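Local coordinates for protein taurocyamine kinase (Schistosoma mansoni, PDB 4WOE) that reversibly transfers a phosphate group between ATP and the guanidino compound taurocyamine, as a phosphagen kinase with two homologous repeats in one chain, at residues V118-R123 with G234-V239; A278-K283 with Y319-K324; L635-R640 with L693-A698. The protein carries 4 engineered substitutions. All blocks are in the same frame, centred on the assembly; numbering follows the deposited sequence.

Contact 1. Residues V118-R123 with G234-V239. Engineered in segment 234-239: Gly235 (natural residue Asp), Thr237 (natural residue Ile). With ADP (adenosine-5'-diphosphate), chain C.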
loop_
_atom_site.group_PDB
_atom_site.type_symbol
_atom_site.label_atom_id
_atom_site.label_comp_id
_atom_site.label_asym_id
_atom_site.label_seq_id
_atom_site.Cartn_x
_atom_site.Cartn_y
_atom_site.Cartn_z
ATOM N N VAL A 118 -2.743 -14.614 -20.566
ATOM C CA VAL A 118 -2.345 -14.459 -21.962
ATOM C C VAL A 118 -1.059 -15.256 -22.272
ATOM O O VAL A 118 -0.995 -16.007 -23.259
ATOM C CB VAL A 118 -2.128 -12.966 -22.330
ATOM C CG1 VAL A 118 -1.807 -12.808 -23.817
ATOM C CG2 VAL A 118 -3.351 -12.131 -21.963
ATOM N N SER A 119 -0.038 -15.101 -21.431
ATOM C CA SER A 119 1.267 -15.709 -21.710
ATOM C C SER A 119 2.102 -15.946 -20.448
ATOM O O SER A 119 1.902 -15.294 -19.432
ATOM C CB SER A 119 2.048 -14.835 -22.692
ATOM O OG SER A 119 2.128 -13.505 -22.215
ATOM N N THR A 120 3.042 -16.883 -20.537
ATOM C CA THR A 120 3.874 -17.275 -19.406
ATOM C C THR A 120 5.351 -17.232 -19.794
ATOM O O THR A 120 5.737 -17.658 -20.872
ATOM C CB THR A 120 3.502 -18.677 -18.905
ATOM O OG1 THR A 120 2.105 -18.700 -18.598
ATOM C CG2 THR A 120 4.305 -19.057 -17.650
ATOM N N ARG A 121 6.174 -16.692 -18.911
ATOM C CA ARG A 121 7.559 -16.404 -19.233
ATOM C C ARG A 121 8.437 -16.707 -18.018
ATOM O O ARG A 121 8.065 -16.381 -16.891
ATOM C CB ARG A 121 7.682 -14.936 -19.650
ATOM C CG ARG A 121 9.071 -14.428 -20.064
ATOM C CD ARG A 121 8.925 -12.969 -20.489
ATOM N NE ARG A 121 10.167 -12.284 -20.845
ATOM C CZ ARG A 121 11.024 -11.755 -19.969
ATOM N NH1 ARG A 121 10.800 -11.861 -18.660
ATOM N NH2 ARG A 121 12.120 -11.126 -20.408
ATOM N N VAL A 122 9.582 -17.350 -18.225
ATOM C CA VAL A 122 10.565 -17.467 -17.144
ATOM C C VAL A 122 11.927 -17.004 -17.660
ATOM O O VAL A 122 12.323 -17.369 -18.761
ATOM C CB VAL A 122 10.679 -18.919 -16.579
ATOM C CG1 VAL A 122 11.579 -18.931 -15.333
ATOM C CG2 VAL A 122 9.317 -19.477 -16.229
ATOM N N ARG A 123 12.640 -16.185 -16.885
ATOM C CA ARG A 123 13.992 -15.816 -17.312
ATOM C C ARG A 123 15.031 -15.893 -16.218
ATOM O O ARG A 123 14.730 -15.765 -15.036
ATOM C CB ARG A 123 14.023 -14.406 -17.916
ATOM C CG ARG A 123 13.728 -13.286 -16.945
ATOM C CD ARG A 123 14.968 -12.613 -16.307
ATOM N NE ARG A 123 14.525 -11.368 -15.682
ATOM C CZ ARG A 123 14.836 -10.957 -14.455
ATOM N NH1 ARG A 123 15.642 -11.677 -13.690
ATOM N NH2 ARG A 123 14.346 -9.806 -14.006
ATOM N N GLY A 234 -0.856 -20.651 -20.205
ATOM C CA GLY A 234 -0.385 -20.779 -18.840
ATOM C C GLY A 234 0.408 -22.035 -18.547
ATOM O O GLY A 234 0.466 -22.468 -17.393
ATOM N N GLY A 235 1.042 -22.597 -19.576
ATOM C CA GLY A 235 1.802 -23.829 -19.429
ATOM C C GLY A 235 3.171 -23.612 -18.805
ATOM O O GLY A 235 4.199 -23.747 -19.474
ATOM N N LEU A 236 3.182 -23.273 -17.518
ATOM C CA LEU A 236 4.417 -22.962 -16.808
ATOM C C LEU A 236 5.385 -24.161 -16.739
ATOM O O LEU A 236 6.601 -23.988 -16.776
ATOM C CB LEU A 236 4.095 -22.464 -15.395
ATOM C CG LEU A 236 5.259 -22.246 -14.413
ATOM C CD1 LEU A 236 6.096 -21.052 -14.819
ATOM C CD2 LEU A 236 4.758 -22.064 -12.989
ATOM N N THR A 237 4.849 -25.371 -16.640
ATOM C CA THR A 237 5.709 -26.545 -16.509
ATOM C C THR A 237 6.648 -26.671 -17.725
ATOM O O THR A 237 7.861 -26.894 -17.586
ATOM C CB THR A 237 4.876 -27.833 -16.349
ATOM O OG1 THR A 237 4.112 -27.769 -15.138
ATOM C CG2 THR A 237 5.787 -29.056 -16.310
ATOM N N ALA A 238 6.076 -26.487 -18.911
ATOM C CA ALA A 238 6.815 -26.602 -20.156
ATOM C C ALA A 238 7.818 -25.466 -20.297
ATOM O O ALA A 238 8.943 -25.667 -20.750
ATOM C CB ALA A 238 5.846 -26.620 -21.339
ATOM N N VAL A 239 7.401 -24.271 -19.903
ATOM C CA VAL A 239 8.235 -23.089 -20.008
ATOM C C VAL A 239 9.471 -23.212 -19.105
ATOM O O VAL A 239 10.605 -22.946 -19.533
ATOM C CB VAL A 239 7.428 -21.818 -19.657
ATOM C CG1 VAL A 239 8.339 -20.595 -19.583
ATOM C CG2 VAL A 239 6.337 -21.606 -20.683
HETATM P PB ADP C . 12.513 -8.855 -17.249
HETATM O O1B ADP C . 13.063 -7.879 -16.236
HETATM O O2B ADP C . 13.144 -8.736 -18.632
HETATM O O3B ADP C . 12.360 -10.280 -16.730
HETATM P PA ADP C . 10.501 -6.890 -17.932
HETATM O O1A ADP C . 11.691 -5.991 -18.147
HETATM O O2A ADP C . 9.401 -6.492 -16.976
HETATM O O3A ADP C . 10.980 -8.371 -17.487
HETATM O "O5'" ADP C . 9.850 -7.199 -19.367
HETATM C "C5'" ADP C . 10.523 -6.966 -20.606
HETATM C "C4'" ADP C . 9.685 -7.608 -21.704
HETATM O "O4'" ADP C . 9.284 -8.935 -21.312
HETATM C "C3'" ADP C . 8.398 -6.834 -21.948
HETATM O "O3'" ADP C . 8.108 -6.885 -23.351
HETATM C "C2'" ADP C . 7.340 -7.653 -21.245
HETATM O "O2'" ADP C . 6.041 -7.470 -21.807
HETATM C "C1'" ADP C . 7.860 -9.055 -21.482
HETATM N N9 ADP C . 7.206 -10.031 -20.573
HETATM C C8 ADP C . 7.417 -10.186 -19.244
HETATM N N7 ADP C . 6.634 -11.182 -18.738
HETATM C C5 ADP C . 5.904 -11.673 -19.757
HETATM C C6 ADP C . 4.880 -12.737 -19.919
HETATM N N6 ADP C . 4.483 -13.474 -18.846
HETATM N N1 ADP C . 4.369 -12.941 -21.160
HETATM C C2 ADP C . 4.766 -12.197 -22.215
HETATM N N3 ADP C . 5.693 -11.221 -22.140
HETATM C C4 ADP C . 6.280 -10.913 -20.960
#
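On the inner strand of the nucleotide-binding sheet of the first repeat, Thr120 and Val122 turn their side chains to the helix that starts at Leu236, while Ser119, Arg121 and Arg123 of the same strand hold ADP. Val122 meets the helix through CG2, which lies 3.7 Å from Val239 CG1 and 3.9 Å from Leu236 CD1. That CD1 also reaches Thr120 CG2, since Leu236 has CG anti to its backbone N (chi1 172°) and crosses Thr120 and Val122 at about a right angle. The other branch of Thr120, OG1, packs over the CA of Gly234 and is hydrogen-bonded to the carbonyl of Gly233. Gly235, an engineered residue, occupies the N-cap position and is the centre of an inverse gamma turn.

This layering of a helix against an antiparallel sheet belongs to the catalytic domain of the ATP:guanido phosphotransferases, whose nucleotide lies across the opposite face. The carbonyl O of Ser119 takes the N6 amino group of ADP at 3.2 Å in a nearly straight bond (163°) that reads the adenine edge, and Ser119 OG donates to ADP N1. Arg121, extended from CG to NE, runs its CD over the purine and places its guanidinium beneath the ribose O4', which stands over one face. Arg121 NH1 donates to ADP O3B (2.9 Å) and Arg121 NH2 to ADP O2B. Arg123 NE grips the same ADP O3B at 2.6 Å, and its NH2 reaches O1B, giving the terminal phosphate two cationic partners from one strand.

Contact 2. Residues A278-K283 with Y319-K324; sequences ASVHAK and YDLSNK. With ADP (adenosine-5'-diphosphate), chain C.
The adenine pocket of the first repeat is floored in part by two neighbouring antiparallel strands, 278-283 and 319-323, whose short axes run 155° apart. His281 and Asp320 form a non-hydrogen-bonded pair on the ADP side. The imidazole lies under the purine, with adenine C6 over one face, and the carboxylate oxygen Asp320 OD2 sits at its edge, in the ring plane. A water joins the two, 2.6 Å from His281 NE2 and donating to Asp320 OD2 at 2.7 Å; its link to the ribose O2' is weak. Asp320 holds CG anti to its backbone N (chi1 -176°), which carries OD1 to within 3.4 Å of Ser279 CB, while a salt bridge from that same oxygen to Arg277 fixes the carboxylate. The base itself is hydrogen-bonded by Ser279, whose OG donates to ADP N7 at 2.8 Å.

Val280 and Leu321 exchange two backbone bonds, Leu321 N to Val280 O at 3.0 Å and Val280 N to Leu321 O, and Ala282 pairs likewise with Tyr319. At the other end, past Val280 and Leu321, a side chain takes over from the backbone: the amide oxygen OD1 of Asn323 accepts from Ala278 N at 2.9 Å, in the carbonyl plane, and its ND2 binds the carbonyls of Leu276 and Arg325. On the face away from ADP, Val280 CG2 touches Leu321 CB at 3.8 Å, and Met338 of helix 331-355 covers Ala278 and Val280. These two strands thus turn an apolar face to a helix and a polar one to the nucleotide, as part of the antiparallel, helix-backed sheet of the phosphagen kinase catalytic domain.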
loop_
_atom_site.group_PDB
_atom_site.type_symbol
_atom_site.label_atom_id
_atom_site.label_comp_id
_atom_site.label_asym_id
_atom_site.label_seq_id
_atom_site.Cartn_x
_atom_site.Cartn_y
_atom_site.Cartn_z
ATOM N N ALA A 278 9.852 -15.756 -12.846
ATOM C CA ALA A 278 8.780 -16.455 -13.555
ATOM C C ALA A 278 7.505 -15.601 -13.558
ATOM O O ALA A 278 7.022 -15.178 -12.505
ATOM C CB ALA A 278 8.517 -17.808 -12.920
ATOM N N SER A 279 6.959 -15.335 -14.736
ATOM C CA SER A 279 5.840 -14.405 -14.822
ATOM C C SER A 279 4.718 -14.867 -15.734
ATOM O O SER A 279 4.928 -15.647 -16.676
ATOM C CB SER A 279 6.324 -13.045 -15.315
ATOM O OG SER A 279 6.628 -13.123 -16.694
ATOM N N VAL A 280 3.526 -14.360 -15.435
ATOM C CA VAL A 280 2.397 -14.405 -16.353
ATOM C C VAL A 280 1.977 -12.991 -16.694
ATOM O O VAL A 280 2.228 -12.064 -15.917
ATOM C CB VAL A 280 1.175 -15.140 -15.756
ATOM C CG1 VAL A 280 1.505 -16.587 -15.481
ATOM C CG2 VAL A 280 0.684 -14.423 -14.484
ATOM N N HIS A 281 1.354 -12.827 -17.856
ATOM C CA HIS A 281 0.508 -11.665 -18.115
ATOM C C HIS A 281 -0.945 -12.097 -17.935
ATOM O O HIS A 281 -1.451 -12.930 -18.700
ATOM C CB HIS A 281 0.730 -11.096 -19.517
ATOM C CG HIS A 281 1.931 -10.210 -19.630
ATOM N ND1 HIS A 281 2.169 -9.424 -20.740
ATOM C CD2 HIS A 281 2.961 -9.985 -18.784
ATOM C CE1 HIS A 281 3.296 -8.751 -20.570
ATOM N NE2 HIS A 281 3.800 -9.077 -19.393
ATOM N N ALA A 282 -1.613 -11.558 -16.921
ATOM C CA ALA A 282 -2.958 -12.003 -16.599
ATOM C C ALA A 282 -3.985 -10.848 -16.569
ATOM O O ALA A 282 -3.633 -9.690 -16.268
ATOM C CB ALA A 282 -2.945 -12.741 -15.264
ATOM N N LYS A 283 -5.245 -11.176 -16.898
ATOM C CA LYS A 283 -6.362 -10.231 -16.801
ATOM C C LYS A 283 -6.949 -10.255 -15.400
ATOM O O LYS A 283 -7.724 -11.149 -15.061
ATOM C CB LYS A 283 -7.478 -10.555 -17.803
ATOM C CG LYS A 283 -7.021 -10.906 -19.188
ATOM C CD LYS A 283 -7.936 -11.973 -19.792
ATOM C CE LYS A 283 -7.474 -12.372 -21.187
ATOM N NZ LYS A 283 -7.288 -11.159 -22.052
ATOM N N TYR A 319 -1.953 -7.463 -16.011
ATOM C CA TYR A 319 -0.778 -7.268 -15.163
ATOM C C TYR A 319 0.236 -8.416 -15.252
ATOM O O TYR A 319 -0.119 -9.581 -15.457
ATOM C CB TYR A 319 -1.187 -7.076 -13.695
ATOM C CG TYR A 319 -1.904 -5.772 -13.417
ATOM C CD1 TYR A 319 -1.252 -4.707 -12.809
ATOM C CD2 TYR A 319 -3.235 -5.603 -13.780
ATOM C CE1 TYR A 319 -1.913 -3.523 -12.568
ATOM C CE2 TYR A 319 -3.890 -4.428 -13.555
ATOM C CZ TYR A 319 -3.237 -3.394 -12.942
ATOM O OH TYR A 319 -3.920 -2.220 -12.723
ATOM N N ASP A 320 1.499 -8.040 -15.097
ATOM C CA ASP A 320 2.632 -8.934 -14.963
ATOM C C ASP A 320 2.688 -9.362 -13.507
ATOM O O ASP A 320 2.805 -8.513 -12.608
ATOM C CB ASP A 320 3.927 -8.211 -15.404
ATOM C CG ASP A 320 5.169 -9.108 -15.381
ATOM O OD1 ASP A 320 5.383 -9.859 -14.399
ATOM O OD2 ASP A 320 5.951 -9.051 -16.360
ATOM N N LEU A 321 2.584 -10.669 -13.283
ATOM C CA LEU A 321 2.666 -11.276 -11.953
ATOM C C LEU A 321 3.847 -12.242 -11.839
ATOM O O LEU A 321 3.975 -13.149 -12.650
ATOM C CB LEU A 321 1.374 -12.029 -11.629
ATOM C CG LEU A 321 0.106 -11.181 -11.563
ATOM C CD1 LEU A 321 -1.078 -12.064 -11.222
ATOM C CD2 LEU A 321 0.268 -10.010 -10.547
ATOM N N SER A 322 4.690 -12.067 -10.821
ATOM C CA SER A 322 5.903 -12.875 -10.702
ATOM C C SER A 322 6.344 -13.100 -9.253
ATOM O O SER A 322 5.939 -12.359 -8.347
ATOM C CB SER A 322 7.039 -12.217 -11.483
ATOM O OG SER A 322 7.525 -11.070 -10.808
ATOM N N ASN A 323 7.161 -14.129 -9.030
ATOM C CA ASN A 323 7.778 -14.303 -7.716
ATOM C C ASN A 323 8.597 -13.051 -7.352
ATOM O O ASN A 323 9.369 -12.544 -8.170
ATOM C CB ASN A 323 8.667 -15.547 -7.684
ATOM C CG ASN A 323 9.712 -15.558 -8.802
ATOM O OD1 ASN A 323 9.368 -15.616 -9.995
ATOM N ND2 ASN A 323 10.993 -15.537 -8.425
ATOM N N LYS A 324 8.410 -12.533 -6.144
ATOM C CA LYS A 324 9.197 -11.381 -5.725
ATOM C C LYS A 324 10.624 -11.794 -5.324
ATOM O O LYS A 324 11.565 -11.041 -5.532
ATOM C CB LYS A 324 8.509 -10.635 -4.576
ATOM C CG LYS A 324 8.383 -11.424 -3.301
ATOM C CD LYS A 324 7.600 -10.646 -2.238
ATOM C CE LYS A 324 7.695 -11.351 -0.879
ATOM N NZ LYS A 324 6.682 -10.848 0.109
HETATM P PB ADP C . 12.513 -8.855 -17.249
HETATM O O1B ADP C . 13.063 -7.879 -16.236
HETATM O O2B ADP C . 13.144 -8.736 -18.632
HETATM O O3B ADP C . 12.360 -10.280 -16.730
HETATM P PA ADP C . 10.501 -6.890 -17.932
HETATM O O1A ADP C . 11.691 -5.991 -18.147
HETATM O O2A ADP C . 9.401 -6.492 -16.976
HETATM O O3A ADP C . 10.980 -8.371 -17.487
HETATM O "O5'" ADP C . 9.850 -7.199 -19.367
HETATM C "C5'" ADP C . 10.523 -6.966 -20.606
HETATM C "C4'" ADP C . 9.685 -7.608 -21.704
HETATM O "O4'" ADP C . 9.284 -8.935 -21.312
HETATM C "C3'" ADP C . 8.398 -6.834 -21.948
HETATM O "O3'" ADP C . 8.108 -6.885 -23.351
HETATM C "C2'" ADP C . 7.340 -7.653 -21.245
HETATM O "O2'" ADP C . 6.041 -7.470 -21.807
HETATM C "C1'" ADP C . 7.860 -9.055 -21.482
HETATM N N9 ADP C . 7.206 -10.031 -20.573
HETATM C C8 ADP C . 7.417 -10.186 -19.244
HETATM N N7 ADP C . 6.634 -11.182 -18.738
HETATM C C5 ADP C . 5.904 -11.673 -19.757
HETATM C C6 ADP C . 4.880 -12.737 -19.919
HETATM N N6 ADP C . 4.483 -13.474 -18.846
HETATM N N1 ADP C . 4.369 -12.941 -21.160
HETATM C C2 ADP C . 4.766 -12.197 -22.215
HETATM N N3 ADP C . 5.693 -11.221 -22.140
HETATM C C4 ADP C . 6.280 -10.913 -20.960
HETATM O O HOH W 1 5.540 -7.404 -18.430
#

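Contact 3. Residues L635-R640 with L693-A698. With ADP (adenosine-5'-diphosphate), chain D.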
loop_
_atom_site.group_PDB
_atom_site.type_symbol
_atom_site.label_atom_id
_atom_site.label_comp_id
_atom_site.label_asym_id
_atom_site.label_seq_id
_atom_site.Cartn_x
_atom_site.Cartn_y
_atom_site.Cartn_z
ATOM N N LEU A 635 -22.862 6.204 15.973
ATOM C CA LEU A 635 -24.303 6.403 15.847
ATOM C C LEU A 635 -24.819 7.319 16.950
ATOM O O LEU A 635 -24.062 7.720 17.836
ATOM C CB LEU A 635 -25.032 5.061 15.888
ATOM C CG LEU A 635 -24.653 4.141 14.745
ATOM C CD1 LEU A 635 -25.325 2.786 14.933
ATOM C CD2 LEU A 635 -25.058 4.797 13.432
ATOM N N GLY A 636 -26.103 7.654 16.875
ATOM C CA GLY A 636 -26.771 8.394 17.934
ATOM C C GLY A 636 -26.599 9.901 17.849
ATOM O O GLY A 636 -27.121 10.546 16.933
ATOM N N THR A 637 -25.891 10.454 18.836
ATOM C CA THR A 637 -25.434 11.838 18.818
ATOM C C THR A 637 -24.301 11.981 17.801
ATOM O O THR A 637 -24.076 13.057 17.241
ATOM C CB THR A 637 -24.904 12.300 20.206
ATOM O OG1 THR A 637 -23.774 11.498 20.574
ATOM C CG2 THR A 637 -25.985 12.195 21.281
ATOM N N SER A 638 -23.587 10.873 17.581
ATOM C CA SER A 638 -22.398 10.862 16.737
ATOM C C SER A 638 -21.373 11.853 17.290
ATOM O O SER A 638 -20.529 12.384 16.569
ATOM C CB SER A 638 -22.762 11.197 15.287
ATOM O OG SER A 638 -21.669 10.949 14.429
ATOM N N MET A 639 -21.457 12.100 18.589
ATOM C CA MET A 639 -20.692 13.169 19.178
ATOM C C MET A 639 -19.513 12.623 19.957
ATOM O O MET A 639 -19.647 11.692 20.728
ATOM C CB MET A 639 -21.584 14.033 20.072
ATOM C CG MET A 639 -20.871 15.252 20.634
ATOM S SD MET A 639 -21.903 16.400 21.578
ATOM C CE MET A 639 -22.652 17.392 20.286
ATOM N N ARG A 640 -18.348 13.209 19.718
ATOM C CA ARG A 640 -17.157 12.904 20.485
ATOM C C ARG A 640 -16.609 14.204 21.036
ATOM O O ARG A 640 -16.130 15.048 20.284
ATOM C CB ARG A 640 -16.117 12.182 19.623
ATOM C CG ARG A 640 -15.022 11.491 20.421
ATOM C CD ARG A 640 -14.243 10.462 19.578
ATOM N NE ARG A 640 -13.172 11.067 18.783
ATOM C CZ ARG A 640 -11.978 11.426 19.268
ATOM N NH1 ARG A 640 -11.693 11.245 20.558
ATOM N NH2 ARG A 640 -11.068 11.974 18.464
ATOM N N LEU A 693 -28.416 8.508 24.645
ATOM C CA LEU A 693 -28.234 9.694 25.470
ATOM C C LEU A 693 -28.201 10.916 24.552
ATOM O O LEU A 693 -27.939 10.781 23.361
ATOM C CB LEU A 693 -26.947 9.607 26.309
ATOM C CG LEU A 693 -25.576 9.844 25.667
ATOM C CD1 LEU A 693 -24.488 9.926 26.739
ATOM C CD2 LEU A 693 -25.234 8.767 24.645
ATOM N N THR A 694 -28.477 12.095 25.106
ATOM C CA THR A 694 -28.545 13.329 24.325
ATOM C C THR A 694 -27.168 13.984 24.195
ATOM O O THR A 694 -26.194 13.549 24.827
ATOM C CB THR A 694 -29.517 14.362 24.951
ATOM O OG1 THR A 694 -28.996 14.788 26.213
ATOM C CG2 THR A 694 -30.943 13.773 25.139
ATOM N N GLU A 695 -27.106 15.041 23.388
ATOM C CA GLU A 695 -25.853 15.723 23.100
ATOM C C GLU A 695 -25.316 16.436 24.352
ATOM O O GLU A 695 -24.118 16.420 24.620
ATOM C CB GLU A 695 -26.045 16.697 21.931
ATOM C CG GLU A 695 -26.168 16.010 20.551
ATOM C CD GLU A 695 -27.566 15.476 20.239
ATOM O OE1 GLU A 695 -28.510 15.699 21.039
ATOM O OE2 GLU A 695 -27.731 14.841 19.175
ATOM N N LEU A 696 -26.211 17.030 25.137
ATOM C CA LEU A 696 -25.823 17.579 26.434
ATOM C C LEU A 696 -25.207 16.507 27.342
ATOM O O LEU A 696 -24.128 16.694 27.902
ATOM C CB LEU A 696 -27.032 18.206 27.120
ATOM C CG LEU A 696 -26.887 19.644 27.621
ATOM C CD1 LEU A 696 -26.037 20.472 26.664
ATOM C CD2 LEU A 696 -28.270 20.274 27.782
ATOM N N GLN A 697 -25.904 15.383 27.477
ATOM C CA GLN A 697 -25.454 14.295 28.332
ATOM C C GLN A 697 -24.100 13.756 27.884
ATOM O O GLN A 697 -23.215 13.513 28.723
ATOM C CB GLN A 697 -26.495 13.165 28.353
ATOM C CG GLN A 697 -27.847 13.625 28.884
ATOM C CD GLN A 697 -28.882 12.516 28.975
ATOM O OE1 GLN A 697 -29.041 11.691 28.060
ATOM N NE2 GLN A 697 -29.606 12.499 30.087
ATOM N N ALA A 698 -23.939 13.576 26.571
ATOM C CA ALA A 698 -22.702 13.024 26.033
ATOM C C ALA A 698 -21.508 13.904 26.400
ATOM O O ALA A 698 -20.412 13.407 26.704
ATOM C CB ALA A 698 -22.805 12.861 24.523
HETATM P PB ADP D . -12.270 11.601 14.913
HETATM O O1B ADP D . -12.373 13.084 14.642
HETATM O O2B ADP D . -12.132 10.772 13.646
HETATM O O3B ADP D . -13.306 11.057 15.870
HETATM P PA ADP D . -9.547 10.694 15.308
HETATM O O1A ADP D . -9.007 10.073 16.582
HETATM O O2A ADP D . -9.900 9.846 14.110
HETATM O O3A ADP D . -10.878 11.520 15.761
HETATM O "O5'" ADP D . -8.479 11.796 14.784
HETATM C "C5'" ADP D . -8.900 13.059 14.274
HETATM C "C4'" ADP D . -7.887 14.156 14.582
HETATM O "O4'" ADP D . -8.399 15.005 15.611
HETATM C "C3'" ADP D . -6.549 13.619 15.078
HETATM O "O3'" ADP D . -5.502 14.409 14.500
HETATM C "C2'" ADP D . -6.557 13.889 16.564
HETATM O "O2'" ADP D . -5.230 14.101 17.045
HETATM C "C1'" ADP D . -7.383 15.165 16.607
HETATM N N9 ADP D . -7.949 15.453 17.949
HETATM C C8 ADP D . -8.846 14.715 18.631
HETATM N N7 ADP D . -9.131 15.296 19.824
HETATM C C5 ADP D . -8.402 16.431 19.920
HETATM C C6 ADP D . -8.222 17.523 20.906
HETATM N N6 ADP D . -8.890 17.530 22.084
HETATM N N1 ADP D . -7.356 18.519 20.594
HETATM C C2 ADP D . -6.682 18.531 19.431
HETATM N N3 ADP D . -6.804 17.577 18.491
HETATM C C4 ADP D . -7.628 16.523 18.675
HETATM O O HOH W 2 -29.242 12.397 18.729
HETATM O O HOH W 3 -25.649 15.298 17.329
#
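Thr637 and Glu695 form the close-packed part of this contact, where the turn leading into strand 639-646 of the second repeat meets the first turn of helix 695-711. The methyl CG2 of Thr637 presses against the backbone just before the helix, 3.2 Å from Leu693 O and 3.6 Å from Thr694 C. Its hydroxyl branch lies between the backbone N and the carbonyl carbon (chi1 62°), a setting in which OG1 accepts from Met639 N at 3.1 Å, closing an ST turn; the same oxygen is hydrogen-bonded to the carbonyl of Arg690. Met639 crosses Glu695 at about a right angle, laying its CE 3.8 Å from Glu695 CG, with SD near the Glu695 carbonyl. Ala698 adds only its CB, 4.3 Å from Thr637 OG1.

The carboxylate of Glu695, though buried, marks a looser, water-bridged side. A bend at chi2 (82°) folds it back alongside Thr637, and a water there donates both to Thr637 O at 2.7 Å and to Glu695 OE2 at 2.8 Å, while OE1 accepts from the backbone N of Thr461. The solvent side lies at Thr694 and the exposed Gln697, which make a capping box: Thr694 N donates to Gln697 OE1 at 3.0 Å, and the return bond from Gln697 N to Thr694 OG1 is weak.

Arg640 leaves the strand on the side away from the helix, and its guanidinium binds ADP, NE donating to O3B and NH2 to O3A. Helix 599-614 closes over the contact through Tyr603, which touches both Met639 and Glu695, while Met639 also rests on Val485 and Val487 of strand 480-489, and Ala698 on Asn687 of strand 682-687.

In the fold
Contacts 1 and 2 both involve one sheet in the first repeat, through its neighbouring strands 117-126 and 277-283, and both touch the same ADP; their centres are 10 Å apart. Contact 3 lies in the second catalytic domain, its centre 60 Å from that of contact 1, beside a separate ADP. All three are largely buried. Contact 2 is strand on strand, held by backbone hydrogen bonds, whereas contacts 1 and 3 set a helix start against a strand or its leading turn through side-chain packing, contact 3 adding bridging water. Contact 1 supplies arginines for phosphate and a serine at the adenine edge, contact 2 a serine and a histidine for the base, contact 3 one arginine for the diphosphate.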